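Local structure of metallo-beta-lactamase (Serratia marcescens, 6K4T) at residues A[69-74]-A[172-177]; A[108-113]-A[150-155]; A[24-29]-A[213-218]. The protein probably hydrolyses the amide bond of beta-lactam antibiotics with the help of two zinc ions, as a metallo-beta-lactamase of subclass B3. All coordinates share one frame; numbering follows the deposited sequence.

Contact 1: A[69-74]-A[172-177]. With ZN (zinc ion), chain B; JKE (2-sulfanylbenzoic acid), chain D.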
loop_
_atom_site.group_PDB
_atom_site.type_symbol
_atom_site.label_atom_id
_atom_site.label_comp_id
_atom_site.label_asym_id
_atom_site.label_seq_id
_atom_site.Cartn_x
_atom_site.Cartn_y
_atom_site.Cartn_z
ATOM N N LEU A 69 -8.279 2.973 -0.761
ATOM C CA LEU A 69 -7.246 3.541 0.081
ATOM C C LEU A 69 -5.926 3.528 -0.680
ATOM O O LEU A 69 -5.546 2.504 -1.229
ATOM C CB LEU A 69 -7.111 2.727 1.369
ATOM C CG LEU A 69 -8.415 2.416 2.102
ATOM C CD1 LEU A 69 -8.133 1.745 3.429
ATOM C CD2 LEU A 69 -9.277 3.665 2.306
ATOM N N SER A 70 -5.203 4.646 -0.651
ATOM C CA SER A 70 -3.936 4.775 -1.350
ATOM C C SER A 70 -2.786 4.762 -0.341
ATOM O O SER A 70 -2.796 5.535 0.632
ATOM C CB SER A 70 -3.920 6.051 -2.151
ATOM O OG SER A 70 -2.624 6.301 -2.693
ATOM N N THR A 71 -1.799 3.908 -0.585
ATOM C CA THR A 71 -0.525 3.985 0.149
ATOM C C THR A 71 0.261 5.232 -0.281
ATOM O O THR A 71 0.439 6.139 0.515
ATOM C CB THR A 71 0.328 2.724 -0.041
ATOM O OG1 THR A 71 0.488 2.480 -1.444
ATOM C CG2 THR A 71 -0.254 1.521 0.674
ATOM N N HIS A 72 0.722 5.261 -1.537
ATOM C CA HIS A 72 1.325 6.456 -2.040
ATOM C C HIS A 72 1.119 6.608 -3.540
ATOM O O HIS A 72 0.783 5.661 -4.249
ATOM C CB HIS A 72 2.808 6.523 -1.672
ATOM C CG HIS A 72 3.718 5.605 -2.430
ATOM N ND1 HIS A 72 4.041 4.339 -1.994
ATOM C CD2 HIS A 72 4.406 5.795 -3.589
ATOM C CE1 HIS A 72 4.871 3.771 -2.864
ATOM N NE2 HIS A 72 5.122 4.655 -3.854
ATOM N N SER A 73 1.383 7.838 -3.988
ATOM C CA SER A 73 0.973 8.338 -5.287
ATOM C C SER A 73 2.092 8.221 -6.326
ATOM O O SER A 73 2.524 9.226 -6.873
ATOM C CB SER A 73 0.504 9.756 -5.121
ATOM O OG SER A 73 1.438 10.509 -4.365
ATOM N N HIS A 74 2.546 6.983 -6.579
ATOM C CA HIS A 74 3.355 6.684 -7.787
ATOM C C HIS A 74 2.577 5.749 -8.715
ATOM O O HIS A 74 1.660 5.030 -8.283
ATOM C CB HIS A 74 4.712 6.069 -7.412
ATOM C CG HIS A 74 5.590 7.019 -6.683
ATOM N ND1 HIS A 74 6.572 6.627 -5.805
ATOM C CD2 HIS A 74 5.600 8.367 -6.695
ATOM C CE1 HIS A 74 7.172 7.704 -5.337
ATOM N NE2 HIS A 74 6.589 8.780 -5.843
ATOM N N PHE A 172 -1.140 -3.197 5.775
ATOM C CA PHE A 172 -0.772 -2.954 4.385
ATOM C C PHE A 172 0.302 -1.872 4.421
ATOM O O PHE A 172 0.023 -0.690 4.635
ATOM C CB PHE A 172 -1.976 -2.558 3.523
ATOM C CG PHE A 172 -1.752 -2.653 2.025
ATOM C CD1 PHE A 172 -0.868 -1.810 1.374
ATOM C CD2 PHE A 172 -2.407 -3.598 1.257
ATOM C CE1 PHE A 172 -0.665 -1.894 0.006
ATOM C CE2 PHE A 172 -2.201 -3.692 -0.109
ATOM C CZ PHE A 172 -1.320 -2.839 -0.731
ATOM N N ALA A 173 1.545 -2.305 4.249
ATOM C CA ALA A 173 2.700 -1.484 4.534
ATOM C C ALA A 173 3.066 -0.649 3.309
ATOM O O ALA A 173 3.420 -1.215 2.266
ATOM C CB ALA A 173 3.870 -2.335 4.972
ATOM N N ASP A 174 3.035 0.682 3.469
ATOM C CA ASP A 174 3.554 1.574 2.453
ATOM C C ASP A 174 5.069 1.366 2.307
ATOM O O ASP A 174 5.752 0.818 3.187
ATOM C CB ASP A 174 3.235 3.023 2.782
ATOM C CG ASP A 174 3.494 3.981 1.635
ATOM O OD1 ASP A 174 3.512 3.516 0.479
ATOM O OD2 ASP A 174 3.554 5.196 1.919
ATOM N N SER A 175 5.572 1.773 1.144
ATOM C CA SER A 175 7.000 1.785 0.872
ATOM C C SER A 175 7.717 2.785 1.789
ATOM O O SER A 175 7.267 3.907 1.969
ATOM C CB SER A 175 7.223 2.097 -0.573
ATOM O OG SER A 175 6.547 1.148 -1.382
ATOM N N LEU A 176 8.864 2.373 2.331
ATOM C CA LEU A 176 9.686 3.180 3.201
ATOM C C LEU A 176 11.063 3.436 2.569
ATOM O O LEU A 176 12.064 3.577 3.276
ATOM C CB LEU A 176 9.854 2.430 4.524
ATOM C CG LEU A 176 8.569 2.058 5.261
ATOM C CD1 LEU A 176 8.868 1.367 6.583
ATOM C CD2 LEU A 176 7.708 3.288 5.488
ATOM N N THR A 177 11.142 3.408 1.240
ATOM C CA THR A 177 12.395 3.345 0.524
ATOM C C THR A 177 12.901 4.732 0.109
ATOM O O THR A 177 12.216 5.550 -0.494
ATOM C CB THR A 177 12.219 2.486 -0.727
ATOM O OG1 THR A 177 11.144 3.043 -1.487
ATOM C CG2 THR A 177 11.934 1.037 -0.392
HETATM ZN ZN ZN B . 6.868 4.739 -4.919
HETATM S SD JKE D . 7.564 3.179 -6.370
HETATM C CG JKE D . 8.832 1.657 -3.740
HETATM C CZ JKE D . 9.681 2.098 -4.865
HETATM C CD1 JKE D . 10.153 3.175 -7.045
HETATM O OD1 JKE D . 9.404 1.269 -2.721
HETATM C CD2 JKE D . 11.933 2.183 -5.767
HETATM O OD2 JKE D . 7.529 1.674 -3.799
HETATM C CE1 JKE D . 9.227 2.806 -6.063
HETATM C CE2 JKE D . 11.046 1.799 -4.777
HETATM C CG1 JKE D . 11.505 2.870 -6.895
#

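Contact 2: A[108-113]-A[150-155]. With ZN (zinc ion), chain B; JKE (2-sulfanylbenzoic acid), chain D.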
loop_
_atom_site.group_PDB
_atom_site.type_symbol
_atom_site.label_atom_id
_atom_site.label_comp_id
_atom_site.label_asym_id
_atom_site.label_seq_id
_atom_site.Cartn_x
_atom_site.Cartn_y
_atom_site.Cartn_z
ATOM N N PRO A 108 4.893 15.997 -7.224
ATOM C CA PRO A 108 5.483 17.324 -7.101
ATOM C C PRO A 108 6.980 17.267 -6.774
ATOM O O PRO A 108 7.528 16.191 -6.488
ATOM C CB PRO A 108 4.703 17.876 -5.895
ATOM C CG PRO A 108 4.547 16.679 -4.996
ATOM C CD PRO A 108 4.283 15.545 -5.968
ATOM N N LYS A 109 7.601 18.450 -6.788
ATOM C CA LYS A 109 9.065 18.587 -6.763
ATOM C C LYS A 109 9.641 18.182 -5.404
ATOM O O LYS A 109 10.860 17.917 -5.278
ATOM C CB LYS A 109 9.492 20.017 -7.105
ATOM C CG LYS A 109 8.902 21.130 -6.244
ATOM C CD LYS A 109 9.332 22.508 -6.721
ATOM C CE LYS A 109 8.519 23.623 -6.100
ATOM N NZ LYS A 109 8.800 24.924 -6.756
ATOM N N SER A 110 8.799 18.104 -4.378
ATOM C CA SER A 110 9.223 17.627 -3.068
ATOM C C SER A 110 9.587 16.136 -3.104
ATOM O O SER A 110 10.258 15.644 -2.197
ATOM C CB SER A 110 8.161 17.890 -2.033
ATOM O OG SER A 110 6.990 17.141 -2.327
ATOM N N ASP A 111 9.056 15.398 -4.084
ATOM C CA ASP A 111 9.294 13.953 -4.180
ATOM C C ASP A 111 10.751 13.715 -4.565
ATOM O O ASP A 111 11.217 14.254 -5.558
ATOM C CB ASP A 111 8.306 13.335 -5.169
ATOM C CG ASP A 111 8.290 11.817 -5.184
ATOM O OD1 ASP A 111 9.370 11.202 -5.261
ATOM O OD2 ASP A 111 7.181 11.282 -5.171
ATOM N N PRO A 112 11.525 12.917 -3.797
ATOM C CA PRO A 112 12.914 12.638 -4.176
ATOM C C PRO A 112 13.096 12.166 -5.627
ATOM O O PRO A 112 14.141 12.410 -6.204
ATOM C CB PRO A 112 13.334 11.534 -3.185
ATOM C CG PRO A 112 12.477 11.819 -1.949
ATOM C CD PRO A 112 11.152 12.300 -2.509
ATOM N N GLN A 113 12.101 11.459 -6.183
ATOM C CA GLN A 113 12.182 10.934 -7.552
ATOM C C GLN A 113 11.754 11.970 -8.586
ATOM O O GLN A 113 11.818 11.675 -9.781
ATOM C CB GLN A 113 11.358 9.656 -7.683
ATOM C CG GLN A 113 11.964 8.495 -6.907
ATOM C CD GLN A 113 11.125 7.253 -7.057
ATOM O OE1 GLN A 113 10.257 6.948 -6.229
ATOM N NE2 GLN A 113 11.293 6.574 -8.172
ATOM N N HIS A 150 9.090 8.364 1.556
ATOM C CA HIS A 150 9.060 7.979 0.142
ATOM C C HIS A 150 8.198 8.977 -0.642
ATOM O O HIS A 150 8.550 9.350 -1.756
ATOM C CB HIS A 150 8.637 6.513 0.018
ATOM C CG HIS A 150 8.635 5.977 -1.372
ATOM N ND1 HIS A 150 9.780 5.509 -1.993
ATOM C CD2 HIS A 150 7.630 5.805 -2.262
ATOM C CE1 HIS A 150 9.462 5.048 -3.203
ATOM N NE2 HIS A 150 8.145 5.216 -3.387
ATOM N N THR A 151 7.091 9.393 -0.015
ATOM C CA THR A 151 6.260 10.533 -0.466
ATOM C C THR A 151 5.791 11.259 0.789
ATOM O O THR A 151 5.766 10.652 1.872
ATOM C CB THR A 151 5.043 10.099 -1.296
ATOM O OG1 THR A 151 4.147 9.372 -0.449
ATOM C CG2 THR A 151 5.405 9.301 -2.535
ATOM N N GLU A 152 5.353 12.520 0.650
ATOM C CA GLU A 152 4.974 13.257 1.833
ATOM C C GLU A 152 3.667 12.687 2.404
ATOM O O GLU A 152 3.444 12.698 3.625
ATOM C CB GLU A 152 4.807 14.745 1.544
ATOM C CG GLU A 152 6.103 15.508 1.385
ATOM C CD GLU A 152 5.932 17.012 1.267
ATOM O OE1 GLU A 152 4.786 17.458 1.274
ATOM O OE2 GLU A 152 6.950 17.731 1.195
ATOM N N GLY A 153 2.769 12.184 1.540
ATOM C CA GLY A 153 1.436 11.750 1.983
ATOM C C GLY A 153 1.279 10.244 2.143
ATOM O O GLY A 153 0.159 9.742 2.205
ATOM N N GLY A 154 2.391 9.511 2.280
ATOM C CA GLY A 154 2.324 8.047 2.415
ATOM C C GLY A 154 1.526 7.625 3.628
ATOM O O GLY A 154 1.716 8.171 4.723
ATOM N N ILE A 155 0.656 6.617 3.439
ATOM C CA ILE A 155 -0.123 6.042 4.515
ATOM C C ILE A 155 0.080 4.526 4.510
ATOM O O ILE A 155 0.008 3.858 3.472
ATOM C CB ILE A 155 -1.625 6.384 4.387
ATOM C CG1 ILE A 155 -1.887 7.891 4.428
ATOM C CG2 ILE A 155 -2.437 5.619 5.439
ATOM C CD1 ILE A 155 -1.698 8.549 5.767
HETATM ZN ZN ZN B . 6.868 4.739 -4.919
HETATM S SD JKE D . 7.564 3.179 -6.370
HETATM C CG JKE D . 8.832 1.657 -3.740
HETATM C CZ JKE D . 9.681 2.098 -4.865
HETATM C CD1 JKE D . 10.153 3.175 -7.045
HETATM O OD1 JKE D . 9.404 1.269 -2.721
HETATM C CD2 JKE D . 11.933 2.183 -5.767
HETATM O OD2 JKE D . 7.529 1.674 -3.799
HETATM C CE1 JKE D . 9.227 2.806 -6.063
HETATM C CE2 JKE D . 11.046 1.799 -4.777
HETATM C CG1 JKE D . 11.505 2.870 -6.895
HETATM O O HOH W 1 5.827 13.991 -1.960
HETATM O O HOH W 2 10.042 8.832 -4.032
#

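Contact 3: A[24-29]-A[213-218]. With ZN (zinc ion), chain C; JKE (2-sulfanylbenzoic acid), chain D.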
loop_
_atom_site.group_PDB
_atom_site.type_symbol
_atom_site.label_atom_id
_atom_site.label_comp_id
_atom_site.label_asym_id
_atom_site.label_seq_id
_atom_site.Cartn_x
_atom_site.Cartn_y
_atom_site.Cartn_z
ATOM N N GLY A 24 0.869 -9.592 -10.246
ATOM C CA GLY A 24 2.042 -10.397 -9.922
ATOM C C GLY A 24 3.092 -9.609 -9.172
ATOM O O GLY A 24 3.802 -10.181 -8.361
ATOM N N GLY A 25 3.148 -8.295 -9.413
ATOM C CA GLY A 25 4.251 -7.456 -8.938
ATOM C C GLY A 25 3.861 -6.343 -7.970
ATOM O O GLY A 25 4.743 -5.730 -7.390
ATOM N N ILE A 26 2.565 -6.019 -7.871
ATOM C CA ILE A 26 2.110 -4.928 -7.003
ATOM C C ILE A 26 0.927 -5.403 -6.168
ATOM O O ILE A 26 -0.066 -5.922 -6.691
ATOM C CB ILE A 26 1.727 -3.649 -7.778
ATOM C CG1 ILE A 26 2.912 -3.151 -8.607
ATOM C CG2 ILE A 26 1.213 -2.584 -6.831
ATOM C CD1 ILE A 26 3.980 -2.501 -7.772
ATOM N N SER A 27 0.992 -5.180 -4.856
ATOM C CA SER A 27 -0.089 -5.579 -3.960
ATOM C C SER A 27 -1.317 -4.697 -4.150
ATOM O O SER A 27 -1.216 -3.488 -4.274
ATOM C CB SER A 27 0.335 -5.528 -2.525
ATOM O OG SER A 27 1.385 -6.447 -2.327
ATOM N N ALA A 28 -2.483 -5.334 -4.093
ATOM C CA ALA A 28 -3.729 -4.679 -3.803
ATOM C C ALA A 28 -4.535 -5.653 -2.960
ATOM O O ALA A 28 -4.454 -6.875 -3.143
ATOM C CB ALA A 28 -4.461 -4.325 -5.078
ATOM N N VAL A 29 -5.292 -5.120 -2.001
ATOM C CA VAL A 29 -6.045 -5.935 -1.061
ATOM C C VAL A 29 -7.515 -5.497 -1.078
ATOM O O VAL A 29 -7.848 -4.317 -1.029
ATOM C CB VAL A 29 -5.444 -5.871 0.353
ATOM C CG1 VAL A 29 -6.445 -6.287 1.420
ATOM C CG2 VAL A 29 -4.171 -6.699 0.428
ATOM N N ALA A 213 3.177 -6.007 2.002
ATOM C CA ALA A 213 3.937 -4.836 1.573
ATOM C C ALA A 213 3.492 -4.404 0.177
ATOM O O ALA A 213 3.149 -5.224 -0.655
ATOM C CB ALA A 213 5.407 -5.158 1.586
ATOM N N ALA A 214 3.494 -3.086 -0.064
ATOM C CA ALA A 214 3.013 -2.538 -1.338
ATOM C C ALA A 214 3.708 -3.214 -2.531
ATOM O O ALA A 214 3.056 -3.573 -3.520
ATOM C CB ALA A 214 3.223 -1.044 -1.352
ATOM N N HIS A 215 5.025 -3.397 -2.427
ATOM C CA HIS A 215 5.772 -4.337 -3.266
ATOM C C HIS A 215 5.785 -5.678 -2.554
ATOM O O HIS A 215 6.456 -5.800 -1.528
ATOM C CB HIS A 215 7.201 -3.821 -3.542
ATOM C CG HIS A 215 7.203 -2.663 -4.487
ATOM N ND1 HIS A 215 7.176 -2.851 -5.858
ATOM C CD2 HIS A 215 7.148 -1.322 -4.287
ATOM C CE1 HIS A 215 7.115 -1.683 -6.460
ATOM N NE2 HIS A 215 7.120 -0.718 -5.523
ATOM N N PRO A 216 5.012 -6.685 -3.026
ATOM C CA PRO A 216 4.718 -7.851 -2.191
ATOM C C PRO A 216 5.980 -8.615 -1.770
ATOM O O PRO A 216 5.997 -9.210 -0.718
ATOM C CB PRO A 216 3.749 -8.685 -3.046
ATOM C CG PRO A 216 3.909 -8.168 -4.456
ATOM C CD PRO A 216 4.299 -6.716 -4.313
ATOM N N GLU A 217 7.018 -8.578 -2.600
ATOM C CA GLU A 217 8.227 -9.369 -2.290
ATOM C C GLU A 217 9.007 -8.782 -1.104
ATOM O O GLU A 217 9.875 -9.451 -0.510
ATOM C CB GLU A 217 9.117 -9.497 -3.528
ATOM C CG GLU A 217 9.852 -8.236 -3.928
ATOM C CD GLU A 217 9.073 -7.094 -4.550
ATOM O OE1 GLU A 217 7.879 -7.280 -4.954
ATOM O OE2 GLU A 217 9.678 -5.975 -4.576
ATOM N N VAL A 218 8.670 -7.548 -0.730
ATOM C CA VAL A 218 9.303 -6.911 0.408
ATOM C C VAL A 218 9.118 -7.763 1.668
ATOM O O VAL A 218 10.026 -7.832 2.495
ATOM C CB VAL A 218 8.817 -5.458 0.581
ATOM C CG1 VAL A 218 9.079 -4.919 1.982
ATOM C CG2 VAL A 218 9.495 -4.571 -0.446
HETATM ZN ZN ZN C . 6.425 1.212 -5.812
HETATM S SD JKE D . 7.564 3.179 -6.370
HETATM C CG JKE D . 8.832 1.657 -3.740
HETATM C CZ JKE D . 9.681 2.098 -4.865
HETATM C CD1 JKE D . 10.153 3.175 -7.045
HETATM O OD1 JKE D . 9.404 1.269 -2.721
HETATM C CD2 JKE D . 11.933 2.183 -5.767
HETATM O OD2 JKE D . 7.529 1.674 -3.799
HETATM C CE1 JKE D . 9.227 2.806 -6.063
HETATM C CE2 JKE D . 11.046 1.799 -4.777
HETATM C CG1 JKE D . 11.505 2.870 -6.895
HETATM O O HOH W 3 7.324 -5.448 -6.948
#

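Contact 1: A[69-74]-A[172-177]
His72 holds CG between its backbone N and carbonyl carbon (chi1 74°), and Asp174 holds CG anti to its backbone N (chi1 -168°). These torsions turn the imidazole and the carboxylate toward each other. His72 ND1 donates to Asp174 OD1 at 2.7 Å, with an N-H...O angle of 162°. The oxygen lies near the ring plane and accepts the N-H through its syn lone pair. Ring and carboxylate planes are turned well out of line. A second, weak bond to the same OD1 comes from the backbone N of Ser175. With ND1 as donor, NE2 of His72 is left to bind the zinc ion at 2.0 Å. The carboxylate probably makes the imidazole a stronger ligand.

His74 ND1 and the sulfur of 2-sulfanylbenzoic acid bind the same zinc, and His150 completes the set. Thr177 OG1 donates to OD1 of the ligand carboxylate at 2.8 Å. In one of its two conformers Ser175 donates through OG to the other oxygen, OD2. Residues 172-177 therefore hold a zinc ligand through Asp174 and the bound acid through Thr177.

Thr71 CG2 makes an apolar contact, lying obliquely to the Phe172 ring, 3.5 Å from CD1. Thr71 CB lies 3.3 Å from Asp174 OD1, while its hydroxyl is bonded to Asp41. All five touching residues are buried. His72 and His74 open the HxHxDH sequence of the metallo-beta-lactamase superfamily, and the second-shell carboxylate behind a zinc histidine belongs to this dinuclear active site.

Contact 2: A[108-113]-A[150-155]
Asp111 OD1 is gripped by the backbone N of Gln113 at 2.9 Å and has water 2 at 2.8 Å. The first bond comes from two residues on and closes an Asx turn. It meets the carboxylate on the anti side, 17° out of its plane, with an N-H...O angle of 157°. Water 2 also lies 2.8 Å from His150 O. It bridges the two oxygens and so joins the two loops where no direct hydrogen bond does. This water sits over the centre of one face of the His150 ring.

The other oxygen, Asp111 OD2, accepts from NE2 of His74. Asp111 is thus a second-shell residue that holds a zinc histidine. OD2 also lies 3.7 Å from Thr151 CG2, and these two side chains run side by side in the same direction.

His150 has CG anti to its backbone N (chi1 -177°), which brings the ring tip back to the metal although CB points away from residues 108-113. NE2 binds the zinc ion at 2.0 Å. ND1 is bonded to the carbonyl of Thr177, and this fixes the ring rotation. Gln113 approaches the ring obliquely with an extended chain, OE1 3.7 Å from His150 CE1, its amide steeply turned from the ring.

At the outer end Ser110 CB touches Glu152 OE2 at 3.5 Å. Water 1 accepts from the backbone N of Glu152 and is weakly bonded to Ser110 OG. Two loops meeting beside the third histidine of a three-histidine zinc site are part of the metallo-beta-lactamase active-site wall.

Contact 3: A[24-29]-A[213-218]
The second zinc site of the metallo-beta-lactamase fold takes one ligand, His215, from the loop after strand 210-213. Residues 24-29 brace that loop. His215 NE2 binds the zinc ion at 2.1 Å, and Asp76 and His77 supply the other protein ligands. The sulfur and OD2 of the 2-sulfanylbenzoic acid bind the same metal.

At the ND1 edge, in the ring plane, water 3 accepts from His215 ND1 at 2.8 Å. It donates to Gly25 O at 2.6 Å and to Glu217 OE1. One water therefore ties the ring to Gly25 and to Glu217. Ile26 has CG1 anti to its carbonyl carbon (chi1 -58°). Together with chi2 (-74°) this lays CD1 alongside the imidazole, 3.5 Å from His215 CE1.

Ser27 makes the direct bonds. Its backbone N donates to Ala214 O at 2.9 Å, with an N-H...O angle of 166°. Its OG donates to Ala213 O at 2.7 Å. Both donors are tilted somewhat from the carbonyl planes. Pro216 packs against this corner, with CB on Ser27 OG and CD 3.3 Å from Gly25 O.

Successive carbonyls of the metal-binding loop are thus pinned by a single serine. In His215, ND1 carries the proton while NE2 binds zinc. A water that donates to two acceptors is probably a better acceptor for that N-H.

In the fold
All three contacts are mainly buried and meet at the bound 2-sulfanylbenzoic acid. Contact 1 is the most central: its centre is about 4 Å from the centre of the chain. The centre of contact 2 lies about 14 Å from it, and this contact reaches solvent at Glu152. Contacts 1 and 2 touch and share one zinc ion, while contact 3 serves the other. Residues 172-177 and 213-218 continue neighbouring parallel strands, linked by a backbone hydrogen bond between Ala173 and Ala214. Contacts 2 and 3 do not touch. The second shell differs. His72 has a carboxylate within contact 1, and His74 takes one from contact 2. His150 uses a carbonyl, His215 a water.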